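Local coordinates for bifunctional thiamine biosynthesis protein ThiDN (Methanocaldococcus jannaschii DSM 2661, PDB 2PHP) that probably phosphorylates hydroxymethylpyrimidine and its phosphate and, through the C-terminal ThiN domain that makes up this chain, condenses the resulting diphosphate with thiazole phosphate into thiamine phosphate, at residues 28-33 against 57-62; 34-39 against 51-56; 107-112 against 175-180; 142-147 against 161-166. One frame throughout, in Å; residues are numbered along the deposited sequence.

Contact 1 of 4, residues 28-33 against 57-62; sequences TLIPEV and IIKNKL
Ile30 and Lys59 carry this contact, which illustrates how a lysine can serve as an apolar partner through its methylenes while its charged end is carried past the hydrophobic patch. The two side chains run alongside each other in opposite directions. Lys59 CG lies 3.8 Å from Ile30 CB and 3.9 Å from Ile30 CD1, in effect against the flank of the isoleucine. The lysine chain leaves with CG beside its own backbone N (chi1 -74°) and stays fully extended, which takes CE to 3.4 Å from the carbonyl oxygen of Ile30. Its ammonium nitrogen NZ stops 3.9 Å from that same Ile30 O, too far for a hydrogen bond, though a weak electrostatic attraction is possible. Glu32 OE2 stands 4.5 Å from Lys59 NZ, too distant for a salt bridge but probably favourable.

The two branches of Ile30 divide the work. With CG2 anti to the backbone N, that methyl drops onto the strand backbone, where Ile30 CG2 is 3.7 Å from Ile57 O, while CD1 approaches Ile57 CG2 more loosely at 4.4 Å. The loop and strand directions are nearly perpendicular, 96° apart, so the touching is concentrated about one residue of the loop.

Around this crossing, Phe65 of strand 65-67 packs on both Ile30 and Ile57. Thr28 OG1 bonds Gln178 of helix 167-185 and Leu29 packs on Ile177 of that helix, so residues 28-30 lie between this helix and the small two-stranded sheet, while Pro31 and Val33 turn to Met159 of strand 159-164.

Contact 2 of 4, residues 34-39 against 51-56; sequences GSNIAE and AALTGR
Asn36 faces Leu53 here much as a backbone peptide would, and the contact shows how a side-chain amide can add to a strand pairing: it makes two bonds to Leu53 next to the Glu39-Ala51 pair. The amide sits with CG anti to the backbone N of Asn36 (chi1 -159°). Leu53 N donates to Asn36 OD1 at 3.1 Å, in the carbonyl plane and on a lone pair, and Asn36 ND2 returns a bond to Leu53 O at 3.2 Å. OD1 also accepts from Ile37 N, so three bonds in all fix the rotation of the amide. The Leu53 side chain comes in at a slant beside the oxygen, its CB 3.3 Å from Asn36 OD1.

In the beta hairpin of strands 37-40 and 50-53, Glu39 and Ala51 form an antiparallel hydrogen-bonded pair, the straighter bond being Ala51 N to Glu39 O at 2.9 Å. Small side chains let the strands close up, with Ala38 CB 3.6 Å from Ala52 CB.

At the other end the packing is less regular. Arg56, partly exposed, stretches its chain along Gly34 and Ser35, its CB 3.4 Å from Ser35 O. Arg56 NH1 comes within 2.8 Å of Gly34 O at a poor angle and instead bonds Val33 O, whereas Gly34 O is taken by Asn98 ND2.

Contact 3 of 4, residues 107-112 against 175-180; sequences KLLKDK and EVIQKI
Two helices meet where Leu108 and Leu109 of segment 107-112, on helix 103-109, lean on Ile177 and Ile180 of helix 167-185, a worked example of branched aliphatic side chains interlocking without polar help. Ile177 and Ile180 lie about one helical turn apart, and Leu109 serves both. It crosses Ile177 at about a right angle, with Leu109 CD1 3.8 Å from Ile177 CG1, while its other methyl, CD2, comes to 3.6 Å from Ile180 CD1.

The two branches of Ile180 go different ways. CG2, anti to the backbone N, reaches Leu108, whose CD1 lies 3.7 Å from Ile180 CG2 as the side chains slide past each other. The longer branch ends at CD1 and meets Lys112 tip to tip, Ile180 CD1 standing 3.6 Å from Lys112 NZ. Lys112, exposed and extended beyond CG, reaches in from the solvent side, so CD and CE also come near that methyl.

Burial therefore grades across the interface, from exposed Leu108 and Lys112 to buried Leu109 and Ile177. On the inner side, Leu109 and Ile177 both rest on Ile147 of strand 147-150, an arrangement characteristic of layered alpha/beta domains, in which neighbouring helices pack together over one face of a central sheet.

Contact 4 of 4, residues 142-147 against 161-166; sequences GGVPDI and RVLGRD
Asp146 and Ile147 lead into the antiparallel hairpin formed by strands 147-150 and 159-164, and residues 161-163 receive them at its open end. One backbone hydrogen bond joins the segments: Leu163 N donates to Asp146 O at 3.0 Å, nearly straight at 170°. The same oxygen draws in a weaker CA-H...O contact from Val162 CA at 3.5 Å. A matching contact runs the other way, from Ile147 CA to Arg161 O at 3.3 Å, as suits the non-hydrogen-bonded pairing of Ile147 with Val162.

The polar side chains turn to partners beyond the two segments. Asp146 is gripped at both oxygens, by a salt bridge from OD1 to Lys173 and a bond at OD2 from Ala114 N; Lys173 also bonds Leu163 O, which ties it to both sides of the contact. Arg161 makes a salt bridge with Asp150.

Apolar packing completes the contact. Ile147 and Val162 point to the same face of the sheet, where Val170 of helix 167-185 packs on Val162. Leu163 reaches Val144 of the loop before strand 147-150, and both touch Ala86 of helix 77-87. The side chains of Leu163 and Val144 cross at about a right angle, with Leu163 CD2 3.8 Å from Val144 CG1.

Contacts 2 and 4 are the buried ones, and both rest on strand pairing in the seven-stranded sheet, although their centres are about 17 Å apart on opposite sides of the chain's centre. Contacts 1 and 3 lie farther out and have no hydrogen bond between their segments; they rely on aliphatic packing with a lysine chain on the more exposed side. Helix 167-185 belongs to contact 3 and also meets contacts 1 and 4. Contact 2 is nested inside the loop closed by contact 1, and their segments adjoin; they share the probable bond from Ile57 N to Ser35 O, and both reach the second subunit, whereas contacts 3 and 4 touch no other chain of the assembly.

Contact 1 of 4, residues 28-33 against 57-62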
# COMPACT_ATOMS: atom_id res chain seq x y z
N THR B 28 12.82 13.57 -6.10
CA THR B 28 13.12 12.90 -7.35
C THR B 28 14.52 12.32 -7.32
O THR B 28 14.93 11.60 -8.23
CB THR B 28 13.00 13.88 -8.54
OG1 THR B 28 13.97 14.92 -8.39
CG2 THR B 28 11.59 14.48 -8.60
N LEU B 29 15.26 12.64 -6.27
CA LEU B 29 16.62 12.14 -6.13
C LEU B 29 16.63 10.68 -5.65
O LEU B 29 17.29 10.32 -4.67
CB LEU B 29 17.39 13.05 -5.16
CG LEU B 29 17.78 14.44 -5.69
CD1 LEU B 29 18.45 15.27 -4.59
CD2 LEU B 29 18.72 14.30 -6.86
N ILE B 30 15.89 9.84 -6.37
CA ILE B 30 15.79 8.41 -6.05
C ILE B 30 16.69 7.55 -6.93
O ILE B 30 16.55 7.53 -8.15
CB ILE B 30 14.33 7.90 -6.22
CG1 ILE B 30 13.40 8.73 -5.33
CG2 ILE B 30 14.24 6.41 -5.85
CD1 ILE B 30 11.94 8.56 -5.66
N PRO B 31 17.63 6.82 -6.30
CA PRO B 31 18.54 5.97 -7.07
C PRO B 31 17.79 4.75 -7.61
O PRO B 31 16.67 4.46 -7.19
CB PRO B 31 19.60 5.59 -6.05
CG PRO B 31 18.81 5.50 -4.79
CD PRO B 31 17.89 6.71 -4.86
N GLU B 32 18.42 4.03 -8.54
CA GLU B 32 17.81 2.85 -9.12
C GLU B 32 17.56 1.76 -8.10
O GLU B 32 16.63 0.98 -8.24
CB GLU B 32 18.67 2.30 -10.26
CG GLU B 32 18.56 3.13 -11.52
CD GLU B 32 17.11 3.36 -11.90
OE1 GLU B 32 16.40 2.36 -12.17
OE2 GLU B 32 16.67 4.54 -11.92
N VAL B 33 18.39 1.72 -7.06
CA VAL B 33 18.21 0.71 -6.03
C VAL B 33 17.24 1.17 -4.95
O VAL B 33 16.99 0.45 -3.97
CB VAL B 33 19.55 0.31 -5.38
CG1 VAL B 33 20.44 -0.34 -6.42
CG2 VAL B 33 20.23 1.53 -4.76
N ILE B 57 12.18 3.39 -0.63
CA ILE B 57 11.46 4.45 -1.32
C ILE B 57 11.82 4.28 -2.78
O ILE B 57 13.01 4.30 -3.13
CB ILE B 57 11.88 5.83 -0.82
CG1 ILE B 57 11.56 5.94 0.67
CG2 ILE B 57 11.15 6.92 -1.61
CD1 ILE B 57 12.16 7.13 1.36
N ILE B 58 10.83 4.07 -3.64
CA ILE B 58 11.08 3.86 -5.06
C ILE B 58 10.27 4.78 -5.96
O ILE B 58 9.25 5.34 -5.55
CB ILE B 58 10.82 2.39 -5.47
CG1 ILE B 58 9.33 2.06 -5.32
CG2 ILE B 58 11.65 1.43 -4.61
CD1 ILE B 58 8.96 0.67 -5.87
N LYS B 59 10.72 4.90 -7.21
CA LYS B 59 10.03 5.75 -8.16
C LYS B 59 8.70 5.19 -8.62
O LYS B 59 8.54 3.98 -8.75
CB LYS B 59 10.91 5.99 -9.41
CG LYS B 59 12.08 6.93 -9.18
CD LYS B 59 12.85 7.20 -10.47
CE LYS B 59 13.98 8.22 -10.23
NZ LYS B 59 14.74 8.54 -11.48
N ASN B 60 7.74 6.09 -8.81
CA ASN B 60 6.43 5.71 -9.32
C ASN B 60 6.56 6.19 -10.76
O ASN B 60 6.56 7.40 -11.01
CB ASN B 60 5.30 6.47 -8.62
CG ASN B 60 3.94 6.15 -9.20
OD1 ASN B 60 3.82 5.80 -10.38
ND2 ASN B 60 2.89 6.28 -8.39
N LYS B 61 6.71 5.26 -11.69
CA LYS B 61 6.89 5.60 -13.11
C LYS B 61 5.87 6.56 -13.72
O LYS B 61 6.21 7.28 -14.66
CB LYS B 61 6.96 4.32 -13.96
CG LYS B 61 8.39 3.91 -14.37
CD LYS B 61 9.13 3.14 -13.28
CE LYS B 61 8.48 1.77 -13.04
NZ LYS B 61 8.31 1.00 -14.30
N LEU B 62 4.64 6.57 -13.19
CA LEU B 62 3.59 7.48 -13.70
C LEU B 62 3.80 8.86 -13.09
O LEU B 62 3.22 9.84 -13.56
CB LEU B 62 2.18 6.96 -13.36
CG LEU B 62 1.40 6.36 -14.53
CD1 LEU B 62 2.29 5.37 -15.30
CD2 LEU B 62 0.09 5.72 -14.04

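Contact 2 of 4, residues 34-39 against 51-56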
# COMPACT_ATOMS: atom_id res chain seq x y z
N GLY B 34 16.70 2.37 -5.13
CA GLY B 34 15.76 2.91 -4.16
C GLY B 34 16.47 3.51 -2.96
O GLY B 34 17.63 3.21 -2.71
N SER B 35 15.77 4.36 -2.22
CA SER B 35 16.36 4.99 -1.04
C SER B 35 15.77 4.43 0.24
O SER B 35 14.68 3.86 0.24
CB SER B 35 16.09 6.50 -1.04
OG SER B 35 16.61 7.13 -2.18
N ASN B 36 16.49 4.61 1.34
CA ASN B 36 15.98 4.19 2.63
C ASN B 36 16.48 5.23 3.63
O ASN B 36 17.44 5.94 3.35
CB ASN B 36 16.48 2.80 3.02
CG ASN B 36 15.60 2.13 4.09
OD1 ASN B 36 14.78 2.80 4.75
ND2 ASN B 36 15.76 0.83 4.27
N ILE B 37 15.81 5.34 4.76
CA ILE B 37 16.22 6.28 5.78
C ILE B 37 16.26 5.51 7.10
O ILE B 37 15.35 4.73 7.40
CB ILE B 37 15.26 7.50 5.86
CG1 ILE B 37 15.78 8.52 6.87
CG2 ILE B 37 13.86 7.03 6.21
CD1 ILE B 37 15.12 9.88 6.78
N ALA B 38 17.34 5.70 7.85
CA ALA B 38 17.55 4.99 9.10
C ALA B 38 18.03 5.89 10.23
O ALA B 38 18.65 6.94 10.01
CB ALA B 38 18.55 3.87 8.89
N GLU B 39 17.75 5.46 11.46
CA GLU B 39 18.17 6.19 12.64
C GLU B 39 18.44 5.17 13.73
O GLU B 39 17.71 4.18 13.87
CB GLU B 39 17.09 7.17 13.09
CG GLU B 39 17.56 8.15 14.17
CD GLU B 39 16.48 9.13 14.60
OE1 GLU B 39 15.89 9.81 13.72
OE2 GLU B 39 16.21 9.24 15.82
N ALA B 51 16.81 1.53 13.20
CA ALA B 51 15.49 1.35 12.57
C ALA B 51 15.42 1.99 11.19
O ALA B 51 16.06 3.02 10.93
CB ALA B 51 14.39 1.92 13.46
N ALA B 52 14.63 1.38 10.30
CA ALA B 52 14.45 1.88 8.94
C ALA B 52 13.31 1.15 8.23
O ALA B 52 12.67 0.29 8.82
CB ALA B 52 15.74 1.71 8.16
N LEU B 53 13.07 1.49 6.96
CA LEU B 53 12.00 0.85 6.19
C LEU B 53 12.33 -0.59 5.88
O LEU B 53 13.47 -0.91 5.58
CB LEU B 53 11.74 1.60 4.88
CG LEU B 53 11.18 3.01 5.02
CD1 LEU B 53 11.12 3.70 3.68
CD2 LEU B 53 9.81 2.94 5.65
N THR B 54 11.33 -1.46 5.96
CA THR B 54 11.51 -2.87 5.65
C THR B 54 11.56 -2.99 4.12
O THR B 54 12.09 -3.95 3.58
CB THR B 54 10.35 -3.72 6.23
OG1 THR B 54 9.09 -3.11 5.88
CG2 THR B 54 10.46 -3.82 7.75
N GLY B 55 11.00 -1.99 3.45
CA GLY B 55 11.04 -1.95 1.99
C GLY B 55 12.02 -0.84 1.63
O GLY B 55 13.14 -0.81 2.16
N ARG B 56 11.61 0.07 0.76
CA ARG B 56 12.44 1.20 0.36
C ARG B 56 11.58 2.25 -0.32
O ARG B 56 10.39 2.04 -0.53
CB ARG B 56 13.55 0.75 -0.60
CG ARG B 56 14.85 0.39 0.13
CD ARG B 56 16.06 0.40 -0.78
NE ARG B 56 17.30 0.33 -0.01
CZ ARG B 56 18.52 0.53 -0.51
NH1 ARG B 56 18.68 0.80 -1.80
NH2 ARG B 56 19.58 0.48 0.29

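Contact 3 of 4, residues 107-112 against 175-180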
# COMPACT_ATOMS: atom_id res chain seq x y z
N LYS B 107 29.13 19.49 -6.86
CA LYS B 107 29.85 20.76 -6.96
C LYS B 107 29.04 21.89 -6.36
O LYS B 107 29.56 22.72 -5.62
CB LYS B 107 30.16 21.10 -8.42
CG LYS B 107 31.09 20.14 -9.11
CD LYS B 107 31.33 20.55 -10.55
CE LYS B 107 32.19 19.52 -11.27
NZ LYS B 107 32.35 19.85 -12.72
N LEU B 108 27.75 21.92 -6.68
CA LEU B 108 26.87 22.95 -6.16
C LEU B 108 26.64 22.82 -4.67
O LEU B 108 26.17 23.76 -4.03
CB LEU B 108 25.52 22.92 -6.88
CG LEU B 108 25.48 23.33 -8.35
CD1 LEU B 108 24.05 23.31 -8.83
CD2 LEU B 108 26.06 24.73 -8.49
N LEU B 109 26.95 21.65 -4.11
CA LEU B 109 26.74 21.42 -2.69
C LEU B 109 27.97 21.68 -1.83
O LEU B 109 27.84 22.13 -0.69
CB LEU B 109 26.28 19.98 -2.44
CG LEU B 109 24.90 19.55 -2.91
CD1 LEU B 109 24.63 18.14 -2.39
CD2 LEU B 109 23.84 20.51 -2.40
N LYS B 110 29.15 21.38 -2.37
CA LYS B 110 30.41 21.55 -1.64
C LYS B 110 30.61 22.93 -1.04
O LYS B 110 31.57 23.16 -0.30
CB LYS B 110 31.58 21.18 -2.55
CG LYS B 110 31.63 19.69 -2.87
CD LYS B 110 32.89 19.28 -3.61
CE LYS B 110 32.99 17.77 -3.71
NZ LYS B 110 34.09 17.30 -4.60
N ASP B 111 29.71 23.85 -1.34
CA ASP B 111 29.80 25.20 -0.80
C ASP B 111 28.82 25.39 0.37
O ASP B 111 29.01 26.27 1.22
CB ASP B 111 29.51 26.22 -1.90
CG ASP B 111 30.51 26.13 -3.04
OD1 ASP B 111 31.71 26.39 -2.81
OD2 ASP B 111 30.10 25.80 -4.18
N LYS B 112 27.79 24.56 0.42
CA LYS B 112 26.77 24.64 1.48
C LYS B 112 26.84 23.48 2.47
O LYS B 112 26.24 23.53 3.55
CB LYS B 112 25.38 24.67 0.84
CG LYS B 112 25.19 25.81 -0.14
CD LYS B 112 23.89 25.67 -0.92
CE LYS B 112 23.84 26.73 -2.02
NZ LYS B 112 22.52 26.82 -2.70
N GLU B 175 16.03 18.07 1.64
CA GLU B 175 15.12 19.01 1.00
C GLU B 175 15.90 20.16 0.36
O GLU B 175 15.59 20.61 -0.73
CB GLU B 175 14.13 19.57 2.02
CG GLU B 175 13.21 20.66 1.49
CD GLU B 175 12.24 21.14 2.54
OE1 GLU B 175 12.68 21.39 3.68
OE2 GLU B 175 11.03 21.28 2.23
N VAL B 176 16.93 20.63 1.06
CA VAL B 176 17.76 21.71 0.55
C VAL B 176 18.43 21.23 -0.74
O VAL B 176 18.42 21.93 -1.75
CB VAL B 176 18.84 22.12 1.58
CG1 VAL B 176 19.80 23.14 0.97
CG2 VAL B 176 18.18 22.69 2.83
N ILE B 177 18.99 20.02 -0.69
CA ILE B 177 19.66 19.43 -1.83
C ILE B 177 18.70 19.26 -3.00
O ILE B 177 19.04 19.54 -4.15
CB ILE B 177 20.27 18.05 -1.47
CG1 ILE B 177 21.41 18.23 -0.47
CG2 ILE B 177 20.76 17.34 -2.72
CD1 ILE B 177 21.98 16.92 0.05
N GLN B 178 17.49 18.80 -2.68
CA GLN B 178 16.45 18.56 -3.69
C GLN B 178 16.10 19.83 -4.45
O GLN B 178 15.93 19.79 -5.68
CB GLN B 178 15.20 17.99 -3.01
CG GLN B 178 14.04 17.70 -3.95
CD GLN B 178 14.32 16.54 -4.88
OE1 GLN B 178 14.47 15.39 -4.45
NE2 GLN B 178 14.40 16.82 -6.18
N LYS B 179 15.97 20.95 -3.74
CA LYS B 179 15.62 22.21 -4.39
C LYS B 179 16.69 22.66 -5.37
O LYS B 179 16.38 23.21 -6.42
CB LYS B 179 15.36 23.30 -3.35
CG LYS B 179 14.00 23.13 -2.70
CD LYS B 179 13.77 24.11 -1.57
CE LYS B 179 12.44 23.83 -0.89
NZ LYS B 179 12.24 24.66 0.34
N ILE B 180 17.94 22.40 -5.03
CA ILE B 180 19.05 22.76 -5.90
C ILE B 180 18.94 21.86 -7.13
O ILE B 180 19.02 22.32 -8.27
CB ILE B 180 20.40 22.53 -5.19
CG1 ILE B 180 20.54 23.52 -4.03
CG2 ILE B 180 21.55 22.65 -6.19
CD1 ILE B 180 21.82 23.37 -3.23

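Contact 4 of 4, residues 142-147 against 161-166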
# COMPACT_ATOMS: atom_id res chain seq x y z
N GLY B 142 38.30 14.34 8.73
CA GLY B 142 38.67 14.70 10.08
C GLY B 142 37.44 14.74 10.97
O GLY B 142 37.40 15.45 11.98
N GLY B 143 36.43 13.95 10.59
CA GLY B 143 35.19 13.89 11.34
C GLY B 143 34.07 13.36 10.46
O GLY B 143 34.33 12.79 9.40
N VAL B 144 32.82 13.56 10.89
CA VAL B 144 31.66 13.11 10.13
C VAL B 144 31.10 14.29 9.34
O VAL B 144 30.68 15.29 9.92
CB VAL B 144 30.56 12.56 11.06
CG1 VAL B 144 29.35 12.14 10.25
CG2 VAL B 144 31.11 11.39 11.86
N PRO B 145 31.11 14.20 8.01
CA PRO B 145 30.59 15.30 7.19
C PRO B 145 29.07 15.20 7.03
O PRO B 145 28.44 14.32 7.60
CB PRO B 145 31.31 15.10 5.86
CG PRO B 145 31.37 13.60 5.76
CD PRO B 145 31.75 13.18 7.17
N ASP B 146 28.51 16.13 6.25
CA ASP B 146 27.08 16.13 5.99
C ASP B 146 26.80 15.11 4.89
O ASP B 146 25.73 14.51 4.82
CB ASP B 146 26.62 17.49 5.49
CG ASP B 146 26.78 18.58 6.52
OD1 ASP B 146 26.08 18.53 7.55
OD2 ASP B 146 27.61 19.48 6.29
N ILE B 147 27.80 14.93 4.02
CA ILE B 147 27.65 14.04 2.88
C ILE B 147 28.86 13.16 2.62
O ILE B 147 30.01 13.59 2.70
CB ILE B 147 27.39 14.87 1.60
CG1 ILE B 147 26.11 15.69 1.76
CG2 ILE B 147 27.33 13.97 0.39
CD1 ILE B 147 25.84 16.66 0.62
N ARG B 161 25.20 9.95 0.25
CA ARG B 161 24.64 9.59 1.54
C ARG B 161 24.62 10.82 2.45
O ARG B 161 25.66 11.44 2.69
CB ARG B 161 25.47 8.45 2.15
CG ARG B 161 25.61 7.26 1.19
CD ARG B 161 26.61 6.22 1.66
NE ARG B 161 26.73 5.12 0.69
CZ ARG B 161 27.44 5.18 -0.43
NH1 ARG B 161 28.13 6.28 -0.74
NH2 ARG B 161 27.45 4.15 -1.26
N VAL B 162 23.43 11.19 2.92
CA VAL B 162 23.24 12.34 3.79
C VAL B 162 23.15 11.87 5.24
O VAL B 162 22.34 11.01 5.57
CB VAL B 162 21.95 13.12 3.39
CG1 VAL B 162 21.73 14.30 4.32
CG2 VAL B 162 22.06 13.60 1.94
N LEU B 163 24.00 12.42 6.11
CA LEU B 163 24.03 12.03 7.52
C LEU B 163 23.59 13.18 8.42
O LEU B 163 23.57 14.34 8.00
CB LEU B 163 25.45 11.60 7.92
CG LEU B 163 26.12 10.43 7.17
CD1 LEU B 163 26.54 10.88 5.79
CD2 LEU B 163 27.34 9.94 7.94
N GLY B 164 23.23 12.86 9.66
CA GLY B 164 22.79 13.89 10.59
C GLY B 164 22.54 13.33 11.97
O GLY B 164 22.71 12.13 12.20
N ARG B 165 22.13 14.20 12.90
CA ARG B 165 21.87 13.78 14.28
C ARG B 165 20.67 12.86 14.40
O ARG B 165 20.67 11.93 15.21
CB ARG B 165 21.71 15.02 15.17
CG ARG B 165 22.97 15.87 15.23
CD ARG B 165 23.15 16.54 16.58
NE ARG B 165 23.86 17.81 16.47
CZ ARG B 165 23.60 18.74 15.55
NH1 ARG B 165 22.62 18.54 14.66
NH2 ARG B 165 24.31 19.85 15.51
N ASP B 166 19.63 13.13 13.61
CA ASP B 166 18.44 12.29 13.59
C ASP B 166 17.79 12.35 12.21
O ASP B 166 18.16 13.18 11.38
CB ASP B 166 17.43 12.70 14.68
CG ASP B 166 17.01 14.15 14.58
OD1 ASP B 166 16.63 14.61 13.48
OD2 ASP B 166 17.05 14.82 15.63